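Local structure of tyrosine-protein kinase receptor torso (Bombyx mori, 5AOQ) at residues G21-L26 against L84-E89; Y35-W40 against L100-N105; S71-T76 against C188-N193; Y163-L166 against T172-G175; C224-K229 against T235-K240. The protein binds prothoracicotropic hormone through its extracellular fibronectin type III region and, as a probable receptor tyrosine kinase, stimulates MAPK signalling and probably initiates metamorphosis by inducing ecdysone production. One frame throughout, in Å; residues are numbered along the deposited sequence.

Contact 1. Residues G21-L26 against L84-E89; sequences GLLKYL and LFILME
Leu-23 pushes its isobutyl group against the ends of two residues of strand 83-88, Ile-86 and Met-88. Both methyls of the leucine lie against the terminal methyl of Ile-86, with Leu-23 CD2 3.5 Å and Leu-23 CD1 3.7 Å from Ile-86 CD1, so the two side chains meet tip to tip. Met-88 arrives from the next position but one along the strand. Its chain bends at chi2 (-65°), which carries the terminal methyl round to Leu-23, where Met-88 CE stops 3.7 Å from Leu-23 CG. The branch of Ile-86 is divided between two partners: CD1 is taken up by Leu-23, whereas CG2 also serves Leu-26, whose CD1 lies 4.1 Å from Ile-86 CG2. A three-residue spacing, with Leu-26 N bonded to Leu-23 O, puts both leucines on the side of the strand.

Trp-134 of strand 134-140 packs on Leu-23 and Ile-86, and Trp-121 covers Ile-86 and Met-88. Leu-22 and Tyr-25 of the same helical segment pack on Leu-43 of the second subunit. The contact therefore presses the N-terminal helical segment onto the sheet of the first FN3 domain. With only aliphatic carbons, mostly methyls, meeting across the two segments in a buried setting, cohesion comes from dispersion and the exclusion of water, and shape rather than any directional bond sets the fit.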
# COMPACT_ATOMS: atom_id res chain seq x y z
N GLY A 21 -28.81 -9.33 0.51
CA GLY A 21 -28.09 -10.13 1.49
C GLY A 21 -26.59 -9.94 1.39
O GLY A 21 -25.86 -10.19 2.36
N LEU A 22 -26.14 -9.48 0.23
CA LEU A 22 -24.72 -9.21 -0.00
C LEU A 22 -24.47 -7.71 -0.06
O LEU A 22 -23.50 -7.21 0.51
CB LEU A 22 -24.27 -9.88 -1.30
CG LEU A 22 -24.47 -11.39 -1.35
CD1 LEU A 22 -24.26 -11.89 -2.75
CD2 LEU A 22 -23.54 -12.09 -0.38
N LEU A 23 -25.35 -6.99 -0.77
CA LEU A 23 -25.28 -5.53 -0.83
C LEU A 23 -25.32 -4.91 0.56
O LEU A 23 -24.84 -3.80 0.77
CB LEU A 23 -26.44 -4.99 -1.67
CG LEU A 23 -26.33 -5.19 -3.18
CD1 LEU A 23 -27.65 -4.86 -3.85
CD2 LEU A 23 -25.22 -4.32 -3.76
N LYS A 24 -25.91 -5.64 1.50
CA LYS A 24 -25.94 -5.24 2.91
C LYS A 24 -24.57 -4.84 3.45
O LYS A 24 -24.49 -4.06 4.40
CB LYS A 24 -26.52 -6.40 3.74
CG LYS A 24 -25.90 -6.59 5.11
CD LYS A 24 -26.57 -7.75 5.84
CE LYS A 24 -25.87 -8.07 7.15
NZ LYS A 24 -26.48 -9.25 7.82
N TYR A 25 -23.51 -5.36 2.84
CA TYR A 25 -22.16 -5.17 3.37
C TYR A 25 -21.43 -3.95 2.78
O TYR A 25 -20.31 -3.65 3.18
CB TYR A 25 -21.33 -6.43 3.13
CG TYR A 25 -21.87 -7.62 3.89
CD1 TYR A 25 -21.65 -7.75 5.26
CD2 TYR A 25 -22.59 -8.61 3.25
CE1 TYR A 25 -22.14 -8.83 5.96
CE2 TYR A 25 -23.08 -9.70 3.94
CZ TYR A 25 -22.86 -9.80 5.30
OH TYR A 25 -23.34 -10.88 6.00
N LEU A 26 -22.07 -3.26 1.84
CA LEU A 26 -21.50 -2.05 1.27
C LEU A 26 -21.85 -0.82 2.10
O LEU A 26 -21.42 0.30 1.80
CB LEU A 26 -21.98 -1.86 -0.17
CG LEU A 26 -21.75 -3.05 -1.11
CD1 LEU A 26 -22.22 -2.71 -2.52
CD2 LEU A 26 -20.29 -3.48 -1.12
N LEU A 84 -25.08 5.84 -6.46
CA LEU A 84 -24.44 4.56 -6.20
C LEU A 84 -24.67 3.61 -7.37
O LEU A 84 -25.77 3.52 -7.91
CB LEU A 84 -24.98 3.94 -4.91
CG LEU A 84 -24.54 2.50 -4.60
CD1 LEU A 84 -23.04 2.40 -4.44
CD2 LEU A 84 -25.25 2.00 -3.35
N PHE A 85 -23.60 2.90 -7.75
CA PHE A 85 -23.65 1.95 -8.85
C PHE A 85 -23.05 0.62 -8.45
O PHE A 85 -22.03 0.58 -7.74
CB PHE A 85 -22.91 2.51 -10.06
CG PHE A 85 -23.47 3.81 -10.55
CD1 PHE A 85 -23.12 4.99 -9.92
CD2 PHE A 85 -24.35 3.84 -11.61
CE1 PHE A 85 -23.64 6.19 -10.35
CE2 PHE A 85 -24.87 5.04 -12.04
CZ PHE A 85 -24.52 6.21 -11.41
N ILE A 86 -23.67 -0.47 -8.89
CA ILE A 86 -23.18 -1.81 -8.60
C ILE A 86 -23.22 -2.72 -9.82
O ILE A 86 -24.04 -2.53 -10.73
CB ILE A 86 -23.99 -2.48 -7.47
CG1 ILE A 86 -25.47 -2.57 -7.87
CG2 ILE A 86 -23.83 -1.70 -6.17
CD1 ILE A 86 -26.32 -3.37 -6.91
N LEU A 87 -22.34 -3.72 -9.83
CA LEU A 87 -22.31 -4.76 -10.86
C LEU A 87 -22.85 -6.07 -10.31
O LEU A 87 -22.39 -6.55 -9.27
CB LEU A 87 -20.89 -4.97 -11.39
CG LEU A 87 -20.24 -3.82 -12.16
CD1 LEU A 87 -18.82 -4.20 -12.56
CD2 LEU A 87 -21.05 -3.45 -13.39
N MET A 88 -23.83 -6.65 -11.00
CA MET A 88 -24.53 -7.83 -10.52
C MET A 88 -24.30 -9.07 -11.37
O MET A 88 -24.43 -9.03 -12.59
CB MET A 88 -26.03 -7.56 -10.42
CG MET A 88 -26.44 -6.96 -9.10
SD MET A 88 -26.16 -8.12 -7.75
CE MET A 88 -25.84 -6.99 -6.40
N GLU A 89 -23.96 -10.16 -10.69
CA GLU A 89 -23.69 -11.45 -11.30
C GLU A 89 -24.77 -12.46 -10.90
O GLU A 89 -25.61 -12.16 -10.05
CB GLU A 89 -22.28 -11.92 -10.88
CG GLU A 89 -22.02 -13.42 -10.92
CD GLU A 89 -20.62 -13.78 -10.49
OE1 GLU A 89 -19.88 -12.88 -10.05
OE2 GLU A 89 -20.25 -14.97 -10.59

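Contact 2. Residues Y35-W40 against L100-N105; sequences YYYLNW and LIEPNN
Tyr-37, in the last turn of helix 27-38, extends its ring to the carboxylate of Glu-102. With CG anti to the backbone N (chi1 174°), the ring stands out from the helix, and the nearest approach is from Tyr-37 CE1 to Glu-102 OE2, at 3.5 Å. Glu-102 answers with an outstretched chain, chi1 and chi2 both near 180°, which carries its acid group out to the phenol end of the ring. The two side chains cross at about a right angle, and the ring and carboxylate planes are 72° apart. Tyr-37 OH is 3.7 Å from Glu-102 OE2, too far for a hydrogen bond, so the approach is van der Waals packing, oblique to the ring.

Pro-103 adds a small apolar patch, its CG 4.1 Å from Tyr-37 OH, as ring and pyrrolidine slide past each other in opposite directions. Trp-82 meets the Tyr-37 ring edge-to-face. One residue earlier, Tyr-36 is directed instead to the hormone chain and the second subunit. The arrangement is a light surface contact between an N-terminal helix and the turn leaving edge strand 98-101, part of the very unusual FN3 architecture of the first domain.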
# COMPACT_ATOMS: atom_id res chain seq x y z
N TYR A 35 -19.95 10.09 5.21
CA TYR A 35 -19.63 10.59 6.55
C TYR A 35 -18.46 11.56 6.49
O TYR A 35 -18.46 12.59 7.17
CB TYR A 35 -19.31 9.43 7.49
CG TYR A 35 -18.74 9.88 8.82
CD1 TYR A 35 -19.48 10.69 9.67
CD2 TYR A 35 -17.48 9.48 9.23
CE1 TYR A 35 -18.97 11.10 10.89
CE2 TYR A 35 -16.96 9.88 10.45
CZ TYR A 35 -17.71 10.69 11.28
OH TYR A 35 -17.20 11.10 12.49
N TYR A 36 -17.47 11.22 5.67
CA TYR A 36 -16.27 12.04 5.55
C TYR A 36 -16.49 13.21 4.59
O TYR A 36 -15.78 14.21 4.65
CB TYR A 36 -15.10 11.17 5.08
CG TYR A 36 -14.62 10.18 6.11
CD1 TYR A 36 -15.21 8.92 6.23
CD2 TYR A 36 -13.58 10.48 6.98
CE1 TYR A 36 -14.79 8.01 7.17
CE2 TYR A 36 -13.15 9.58 7.92
CZ TYR A 36 -13.75 8.34 8.02
OH TYR A 36 -13.32 7.44 8.96
N TYR A 37 -17.48 13.07 3.71
CA TYR A 37 -17.79 14.11 2.73
C TYR A 37 -18.74 15.17 3.31
O TYR A 37 -18.43 16.36 3.31
CB TYR A 37 -18.40 13.49 1.47
CG TYR A 37 -18.89 14.50 0.46
CD1 TYR A 37 -18.02 15.08 -0.45
CD2 TYR A 37 -20.23 14.87 0.41
CE1 TYR A 37 -18.47 16.00 -1.38
CE2 TYR A 37 -20.69 15.79 -0.51
CZ TYR A 37 -19.80 16.35 -1.41
OH TYR A 37 -20.25 17.27 -2.33
N LEU A 38 -19.90 14.72 3.80
CA LEU A 38 -20.91 15.63 4.33
C LEU A 38 -20.61 16.07 5.76
O LEU A 38 -21.26 16.97 6.29
CB LEU A 38 -22.29 14.98 4.28
CG LEU A 38 -23.00 15.01 2.93
CD1 LEU A 38 -24.19 14.06 2.92
CD2 LEU A 38 -23.44 16.42 2.58
N ASN A 39 -19.61 15.43 6.38
CA ASN A 39 -19.18 15.79 7.73
C ASN A 39 -20.33 15.75 8.73
O ASN A 39 -20.81 16.79 9.20
CB ASN A 39 -18.54 17.19 7.72
CG ASN A 39 -17.91 17.55 9.05
OD1 ASN A 39 -17.53 16.67 9.83
ND2 ASN A 39 -17.79 18.84 9.32
N TRP A 40 -20.78 14.54 9.05
CA TRP A 40 -21.84 14.35 10.03
C TRP A 40 -21.27 14.45 11.44
O TRP A 40 -20.06 14.39 11.63
CB TRP A 40 -22.52 13.00 9.84
CG TRP A 40 -23.29 12.87 8.56
CD1 TRP A 40 -23.93 13.86 7.88
CD2 TRP A 40 -23.50 11.67 7.81
NE1 TRP A 40 -24.53 13.36 6.75
CE2 TRP A 40 -24.28 12.01 6.68
CE3 TRP A 40 -23.11 10.34 7.97
CZ2 TRP A 40 -24.67 11.07 5.73
CZ3 TRP A 40 -23.50 9.41 7.03
CH2 TRP A 40 -24.27 9.78 5.92
N LEU A 100 -19.33 4.94 -6.28
CA LEU A 100 -20.16 6.07 -5.85
C LEU A 100 -19.82 7.35 -6.60
O LEU A 100 -18.76 7.94 -6.39
CB LEU A 100 -19.98 6.30 -4.35
CG LEU A 100 -20.76 5.34 -3.46
CD1 LEU A 100 -20.23 5.41 -2.05
CD2 LEU A 100 -22.24 5.69 -3.47
N ILE A 101 -20.71 7.77 -7.49
CA ILE A 101 -20.52 9.01 -8.22
C ILE A 101 -20.97 10.21 -7.39
O ILE A 101 -22.13 10.29 -6.96
CB ILE A 101 -21.27 9.00 -9.57
CG1 ILE A 101 -20.59 8.00 -10.52
CG2 ILE A 101 -21.30 10.41 -10.19
CD1 ILE A 101 -21.14 7.98 -11.93
N GLU A 102 -20.03 11.11 -7.14
CA GLU A 102 -20.27 12.37 -6.45
C GLU A 102 -21.25 13.23 -7.27
O GLU A 102 -21.21 13.19 -8.50
CB GLU A 102 -18.95 13.11 -6.24
CG GLU A 102 -19.04 14.37 -5.40
CD GLU A 102 -17.70 15.08 -5.27
OE1 GLU A 102 -16.67 14.49 -5.68
OE2 GLU A 102 -17.67 16.22 -4.77
N PRO A 103 -22.12 14.00 -6.59
CA PRO A 103 -23.08 14.85 -7.31
C PRO A 103 -22.43 15.77 -8.34
O PRO A 103 -21.24 16.07 -8.24
CB PRO A 103 -23.74 15.66 -6.19
CG PRO A 103 -22.89 15.46 -4.97
CD PRO A 103 -22.31 14.10 -5.13
N ASN A 104 -23.22 16.19 -9.33
CA ASN A 104 -22.77 17.06 -10.42
C ASN A 104 -21.80 16.37 -11.38
O ASN A 104 -21.87 16.60 -12.59
CB ASN A 104 -22.14 18.34 -9.87
CG ASN A 104 -23.10 19.12 -8.99
OD1 ASN A 104 -23.84 19.98 -9.47
ND2 ASN A 104 -23.09 18.83 -7.69
N ASN A 105 -20.89 15.55 -10.86
CA ASN A 105 -20.02 14.75 -11.72
C ASN A 105 -20.87 13.71 -12.43
O ASN A 105 -21.92 13.31 -11.93
CB ASN A 105 -18.92 14.09 -10.90
CG ASN A 105 -17.70 13.73 -11.74
OD1 ASN A 105 -17.83 13.41 -12.92
ND2 ASN A 105 -16.53 13.78 -11.13

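Contact 3. Residues S71-T76 against C188-N193; sequences SIRFET and CFDIAN
Arg-73 NH2 makes the shortest polar bond here, donating to Asp-190 OD1 at 2.7 Å in a salt bridge. The oxygen offers its syn lone pair, on the side of its twin, and lies 27° out of the guanidinium plane. The same NH2 also reaches Asp-190 OD2 at 2.9 Å in a weaker bond, so a single nitrogen spans both carboxylate oxygens, while guanidinium and carboxylate planes are turned 54° apart. At the edge of the guanidinium group, Arg-73 NH1 makes a further weak bond of 3.4 Å to the backbone oxygen of Phe-189.

An extended chain from CG to NE lets the arginine cover this span. It runs alongside Cys-188, whose CB lies 3.6 Å from Arg-73 NH1 and whose SG forms a disulfide with Cys-66. Lys-204 also packs on both Arg-73 and Asp-190, and Trp-206 touches the arginine. Replacing the arginine by a leucine would remove the guanidinium group and would probably leave Asp-190 without its charged mate from the first domain and the Phe-189 carbonyl without its weak donor.

Asp-190 and Lys-204 are both implicated in hormone binding. The contact is thus an interdomain junction, in which a salt bridge and a disulfide join the first and second FN3 domains at residues implicated in hormone binding.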
# COMPACT_ATOMS: atom_id res chain seq x y z
N SER A 71 -12.06 -3.59 -16.27
CA SER A 71 -12.85 -2.45 -15.77
C SER A 71 -13.95 -1.97 -16.74
O SER A 71 -14.00 -2.38 -17.89
CB SER A 71 -11.93 -1.27 -15.46
OG SER A 71 -11.34 -0.75 -16.64
N ILE A 72 -14.83 -1.10 -16.24
CA ILE A 72 -15.88 -0.47 -17.04
C ILE A 72 -16.00 1.01 -16.68
O ILE A 72 -16.04 1.36 -15.50
CB ILE A 72 -17.27 -1.12 -16.83
CG1 ILE A 72 -17.29 -2.56 -17.32
CG2 ILE A 72 -18.36 -0.33 -17.58
CD1 ILE A 72 -16.96 -3.56 -16.26
N ARG A 73 -16.04 1.87 -17.69
CA ARG A 73 -16.23 3.30 -17.48
C ARG A 73 -17.52 3.80 -18.13
O ARG A 73 -17.71 3.63 -19.34
CB ARG A 73 -15.03 4.08 -18.00
CG ARG A 73 -13.77 3.73 -17.26
CD ARG A 73 -12.55 4.37 -17.88
NE ARG A 73 -11.33 3.78 -17.34
CZ ARG A 73 -10.11 4.11 -17.73
NH1 ARG A 73 -9.93 5.02 -18.68
NH2 ARG A 73 -9.06 3.52 -17.18
N PHE A 74 -18.39 4.40 -17.33
CA PHE A 74 -19.71 4.81 -17.78
C PHE A 74 -20.02 6.28 -17.49
O PHE A 74 -19.32 6.93 -16.70
CB PHE A 74 -20.78 3.93 -17.13
CG PHE A 74 -20.72 3.93 -15.63
CD1 PHE A 74 -21.40 4.89 -14.90
CD2 PHE A 74 -19.96 2.99 -14.96
CE1 PHE A 74 -21.34 4.89 -13.52
CE2 PHE A 74 -19.90 2.99 -13.58
CZ PHE A 74 -20.59 3.95 -12.86
N GLU A 75 -21.08 6.77 -18.13
CA GLU A 75 -21.54 8.14 -17.97
C GLU A 75 -22.97 8.17 -17.45
O GLU A 75 -23.78 7.29 -17.75
CB GLU A 75 -21.47 8.89 -19.31
CG GLU A 75 -21.86 10.36 -19.22
CD GLU A 75 -21.97 11.02 -20.57
OE1 GLU A 75 -21.69 10.35 -21.59
OE2 GLU A 75 -22.35 12.21 -20.63
N THR A 76 -23.27 9.20 -16.66
CA THR A 76 -24.61 9.40 -16.12
C THR A 76 -25.09 10.82 -16.39
O THR A 76 -24.33 11.65 -16.87
CB THR A 76 -24.65 9.14 -14.61
OG1 THR A 76 -24.12 10.28 -13.91
CG2 THR A 76 -23.85 7.91 -14.26
N CYS A 188 -11.76 5.59 -24.19
CA CYS A 188 -11.13 6.14 -22.99
C CYS A 188 -9.63 5.84 -23.06
O CYS A 188 -9.20 5.06 -23.91
CB CYS A 188 -11.74 5.54 -21.73
SG CYS A 188 -13.52 5.81 -21.56
N PHE A 189 -8.84 6.44 -22.17
CA PHE A 189 -7.39 6.22 -22.19
C PHE A 189 -6.74 6.22 -20.81
O PHE A 189 -7.27 6.79 -19.86
CB PHE A 189 -6.71 7.28 -23.07
CG PHE A 189 -7.21 7.31 -24.49
CD1 PHE A 189 -6.83 6.33 -25.39
CD2 PHE A 189 -8.06 8.31 -24.91
CE1 PHE A 189 -7.29 6.35 -26.69
CE2 PHE A 189 -8.52 8.34 -26.22
CZ PHE A 189 -8.13 7.36 -27.11
N ASP A 190 -5.58 5.57 -20.73
CA ASP A 190 -4.74 5.57 -19.53
C ASP A 190 -3.31 5.99 -19.87
O ASP A 190 -2.67 5.38 -20.73
CB ASP A 190 -4.73 4.19 -18.87
CG ASP A 190 -6.05 3.85 -18.22
OD1 ASP A 190 -6.99 3.45 -18.95
OD2 ASP A 190 -6.16 3.97 -16.98
N ILE A 191 -2.82 7.03 -19.20
CA ILE A 191 -1.55 7.64 -19.55
C ILE A 191 -0.51 7.50 -18.44
O ILE A 191 -0.82 7.70 -17.27
CB ILE A 191 -1.71 9.15 -19.86
CG1 ILE A 191 -2.79 9.37 -20.92
CG2 ILE A 191 -0.39 9.77 -20.28
CD1 ILE A 191 -4.19 9.48 -20.35
N ALA A 192 0.71 7.15 -18.84
CA ALA A 192 1.84 7.12 -17.93
C ALA A 192 3.03 7.86 -18.55
O ALA A 192 3.34 7.64 -19.71
CB ALA A 192 2.22 5.69 -17.59
N ASN A 193 3.68 8.72 -17.78
CA ASN A 193 4.82 9.49 -18.28
C ASN A 193 5.96 9.56 -17.28
O ASN A 193 5.74 9.76 -16.08
CB ASN A 193 4.38 10.91 -18.66
CG ASN A 193 5.52 11.74 -19.23
OD1 ASN A 193 6.27 11.27 -20.08
ND2 ASN A 193 5.64 12.97 -18.76

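Contact 4. Residues Y163-L166 against T172-G175; sequences YIIL and TING
Strands 159-167 and 171-179 run antiparallel here, their axes 4.7 Å apart, with Ile-164 facing Asn-174 and Leu-166 facing Thr-172 as hydrogen-bonded pairs. Each pair exchanges two backbone bonds; the straightest is Asn-174 N to Ile-164 O (2.9 Å, 172°). Non-hydrogen-bonded pairs alternate with these: Ile-165 with Ile-173 between them, and Tyr-163 with Gly-175 beyond Ile-164 and Asn-174.

The side chains of Tyr-163, Ile-165 and Ile-173 share one face of the sheet. The two isoleucines cross obliquely, and Ile-173 CD1 comes to 3.4 Å from Ile-165 CG1. The Ile-173 chain turns back at chi2 (-64°), which lays that methyl over its neighbour. Tyr-163 swings its ring across the opposite strand, Tyr-163 CD1 lying 3.7 Å from Gly-175 CA, where the lack of a side chain accommodates the ring. Leu-218, Leu-220 and Leu-247 close over Ile-173, and helix 248-252 touches Ile-165.

Ile-164, Leu-166, Thr-172 and Asn-174 occupy the other, more exposed face. There Leu-166 CD1 reaches diagonally to Asn-174 ND2 at 3.3 Å, a plain packing contact of methyl against amide, with the two side chains at about a right angle. Together the strands form an antiparallel beta hairpin, lying at one edge of the three-stranded sheet of the second FN3 domain.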
# COMPACT_ATOMS: atom_id res chain seq x y z
N TYR A 163 5.81 22.09 -26.08
CA TYR A 163 6.39 22.51 -24.81
C TYR A 163 6.37 24.02 -24.68
O TYR A 163 6.41 24.75 -25.67
CB TYR A 163 7.82 21.99 -24.69
CG TYR A 163 7.94 20.52 -24.96
CD1 TYR A 163 7.74 19.58 -23.95
CD2 TYR A 163 8.22 20.05 -26.24
CE1 TYR A 163 7.84 18.23 -24.20
CE2 TYR A 163 8.32 18.70 -26.50
CZ TYR A 163 8.13 17.80 -25.48
OH TYR A 163 8.23 16.45 -25.73
N ILE A 164 6.32 24.48 -23.43
CA ILE A 164 6.38 25.90 -23.13
C ILE A 164 7.25 26.11 -21.90
O ILE A 164 7.01 25.52 -20.84
CB ILE A 164 4.97 26.49 -22.90
CG1 ILE A 164 4.12 26.32 -24.17
CG2 ILE A 164 5.07 27.97 -22.52
CD1 ILE A 164 2.69 26.80 -24.04
N ILE A 165 8.28 26.93 -22.07
CA ILE A 165 9.15 27.30 -20.97
C ILE A 165 8.59 28.53 -20.26
O ILE A 165 8.04 29.43 -20.90
CB ILE A 165 10.59 27.58 -21.45
CG1 ILE A 165 11.51 27.84 -20.26
CG2 ILE A 165 10.63 28.76 -22.43
CD1 ILE A 165 12.99 27.87 -20.60
N LEU A 166 8.74 28.55 -18.94
CA LEU A 166 8.20 29.63 -18.11
C LEU A 166 9.25 30.12 -17.13
O LEU A 166 10.04 29.33 -16.60
CB LEU A 166 6.95 29.16 -17.36
CG LEU A 166 5.82 28.61 -18.24
CD1 LEU A 166 4.75 27.96 -17.39
CD2 LEU A 166 5.22 29.71 -19.11
N THR A 172 11.05 26.86 -15.69
CA THR A 172 10.35 25.57 -15.67
C THR A 172 9.66 25.27 -17.00
O THR A 172 9.13 26.17 -17.65
CB THR A 172 9.30 25.51 -14.53
OG1 THR A 172 9.93 25.82 -13.28
CG2 THR A 172 8.66 24.13 -14.45
N ILE A 173 9.66 23.99 -17.38
CA ILE A 173 9.07 23.54 -18.63
C ILE A 173 7.75 22.80 -18.43
O ILE A 173 7.67 21.86 -17.64
CB ILE A 173 10.03 22.59 -19.39
CG1 ILE A 173 11.42 23.22 -19.55
CG2 ILE A 173 9.45 22.22 -20.76
CD1 ILE A 173 11.44 24.48 -20.38
N ASN A 174 6.71 23.25 -19.14
CA ASN A 174 5.43 22.54 -19.18
C ASN A 174 5.21 21.95 -20.56
O ASN A 174 5.39 22.62 -21.57
CB ASN A 174 4.28 23.48 -18.81
CG ASN A 174 4.18 23.74 -17.32
OD1 ASN A 174 4.65 22.95 -16.50
ND2 ASN A 174 3.57 24.86 -16.96
N GLY A 175 4.81 20.68 -20.61
CA GLY A 175 4.66 19.96 -21.86
C GLY A 175 3.28 19.36 -22.05
O GLY A 175 2.80 18.60 -21.21

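Contact 5. Residues C224-K229 against T235-K240; sequences CEIHVK and TKHKYK
The CB of a disulfide-bonded cysteine sits over an aromatic face: Cys-224 CB lies 3.6 Å from the centroid of the Tyr-239 ring in a CH-pi contact, displaced toward the rim. Its SG, bonded to Cys-195, is oblique to the same ring, 4.7 Å from the Tyr-239 centroid. With CG between the backbone N and carbonyl carbon (chi1 69°), the ring folds back across the neighbouring strand and also meets Ile-226, whose CG2 is 3.7 Å from Tyr-239 CE1. The Tyr-239 hydroxyl lies close to the Asn-193 side chain. An alanine in place of Tyr-239 is likely to open a gap beside the disulfide and leave Cys-224 CB and Ile-226 CG2 without the ring they pack on.

Ile-226 CG2 also touches the edge of the His-237 ring. On the other face, His-227 ND1 lies 3.3 Å from Lys-236 CG, and Glu-225 lies across the aliphatic part of Lys-238. Six backbone bonds link the strands into an antiparallel beta hairpin at the edge of the second FN3 domain's four-stranded sheet.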
# COMPACT_ATOMS: atom_id res chain seq x y z
N CYS A 224 12.86 11.63 -22.14
CA CYS A 224 11.62 11.17 -21.53
C CYS A 224 10.97 10.01 -22.29
O CYS A 224 11.36 9.68 -23.41
CB CYS A 224 10.61 12.31 -21.44
SG CYS A 224 11.13 13.73 -20.45
N GLU A 225 9.96 9.42 -21.66
CA GLU A 225 9.15 8.38 -22.28
C GLU A 225 7.73 8.41 -21.73
O GLU A 225 7.51 8.64 -20.54
CB GLU A 225 9.78 7.00 -22.04
CG GLU A 225 9.07 5.87 -22.77
CD GLU A 225 9.74 4.53 -22.56
OE1 GLU A 225 10.65 4.44 -21.70
OE2 GLU A 225 9.36 3.55 -23.24
N ILE A 226 6.76 8.20 -22.63
CA ILE A 226 5.35 8.21 -22.27
C ILE A 226 4.63 7.00 -22.86
O ILE A 226 4.81 6.67 -24.03
CB ILE A 226 4.66 9.53 -22.74
CG1 ILE A 226 3.24 9.62 -22.19
CG2 ILE A 226 4.66 9.64 -24.27
CD1 ILE A 226 2.53 10.92 -22.50
N HIS A 227 3.86 6.32 -22.02
CA HIS A 227 3.04 5.19 -22.45
C HIS A 227 1.57 5.60 -22.50
O HIS A 227 1.04 6.15 -21.53
CB HIS A 227 3.21 4.00 -21.51
CG HIS A 227 4.63 3.70 -21.16
ND1 HIS A 227 5.47 2.97 -21.98
CD2 HIS A 227 5.36 4.03 -20.07
CE1 HIS A 227 6.65 2.87 -21.41
NE2 HIS A 227 6.62 3.50 -20.25
N VAL A 228 0.93 5.33 -23.64
CA VAL A 228 -0.49 5.61 -23.83
C VAL A 228 -1.26 4.31 -24.05
O VAL A 228 -1.13 3.67 -25.10
CB VAL A 228 -0.73 6.56 -25.02
CG1 VAL A 228 -2.23 6.78 -25.25
CG2 VAL A 228 -0.03 7.89 -24.79
N LYS A 229 -2.05 3.94 -23.05
CA LYS A 229 -2.91 2.76 -23.12
C LYS A 229 -4.30 3.14 -23.61
O LYS A 229 -4.94 4.02 -23.03
CB LYS A 229 -2.99 2.07 -21.76
CG LYS A 229 -3.92 0.87 -21.70
CD LYS A 229 -3.38 -0.30 -22.50
CE LYS A 229 -4.35 -1.47 -22.49
NZ LYS A 229 -3.78 -2.69 -23.13
N THR A 235 0.75 2.02 -26.28
CA THR A 235 1.69 2.66 -27.18
C THR A 235 2.79 3.35 -26.38
O THR A 235 2.57 4.40 -25.77
CB THR A 235 1.01 3.69 -28.09
OG1 THR A 235 0.06 3.03 -28.94
CG2 THR A 235 2.04 4.41 -28.95
N LYS A 236 3.97 2.74 -26.37
CA LYS A 236 5.13 3.32 -25.71
C LYS A 236 5.78 4.31 -26.66
O LYS A 236 6.04 4.00 -27.82
CB LYS A 236 6.11 2.23 -25.29
CG LYS A 236 5.45 1.04 -24.61
CD LYS A 236 6.46 0.19 -23.87
CE LYS A 236 5.83 -1.08 -23.31
NZ LYS A 236 5.75 -2.17 -24.32
N HIS A 237 6.05 5.51 -26.15
CA HIS A 237 6.51 6.62 -26.97
C HIS A 237 7.63 7.40 -26.30
O HIS A 237 7.39 8.19 -25.39
CB HIS A 237 5.34 7.55 -27.29
CG HIS A 237 5.73 8.81 -27.99
ND1 HIS A 237 6.00 8.86 -29.34
CD2 HIS A 237 5.91 10.07 -27.53
CE1 HIS A 237 6.32 10.09 -29.68
NE2 HIS A 237 6.27 10.85 -28.60
N LYS A 238 8.86 7.15 -26.74
CA LYS A 238 10.01 7.89 -26.23
C LYS A 238 10.05 9.28 -26.85
O LYS A 238 9.62 9.48 -27.99
CB LYS A 238 11.32 7.15 -26.54
CG LYS A 238 11.50 5.85 -25.78
CD LYS A 238 12.85 5.21 -26.08
CE LYS A 238 13.05 3.93 -25.30
NZ LYS A 238 14.36 3.29 -25.60
N TYR A 239 10.56 10.24 -26.09
CA TYR A 239 10.69 11.61 -26.58
C TYR A 239 11.66 12.40 -25.71
O TYR A 239 11.75 12.17 -24.51
CB TYR A 239 9.32 12.29 -26.63
CG TYR A 239 8.73 12.57 -25.26
CD1 TYR A 239 7.99 11.60 -24.60
CD2 TYR A 239 8.93 13.79 -24.64
CE1 TYR A 239 7.45 11.85 -23.36
CE2 TYR A 239 8.39 14.05 -23.39
CZ TYR A 239 7.65 13.07 -22.76
OH TYR A 239 7.11 13.32 -21.52
N LYS A 240 12.36 13.35 -26.33
CA LYS A 240 13.35 14.16 -25.62
C LYS A 240 12.88 15.61 -25.55
O LYS A 240 12.40 16.16 -26.53
CB LYS A 240 14.71 14.07 -26.32
CG LYS A 240 15.86 14.71 -25.56
CD LYS A 240 17.16 14.58 -26.33
CE LYS A 240 18.34 15.16 -25.56
NZ LYS A 240 18.58 14.44 -24.28

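From the N terminus, contact 1 brings strand 83-88 back to the first helical segment, and contact 2 returns the end of strand 98-101 to helix 27-38. Their loops cross, and the two contacts touch where Phe-85 packs on Ile-101 and Leu-84 on Leu-100. Contact 3 opens within both loops, at strand 71-75, and closes far along the chain at 188-193, crossing contacts 1 and 2 and tying the first FN3 domain to the second. Contact 4 is a short hairpin formed wholly between the two segments of contact 3. Contact 5 follows in series, on strand 223-230, next to 189-195 in the sheet, and the outer strand 233-240; it meets contact 4 where Tyr-163 touches Tyr-239.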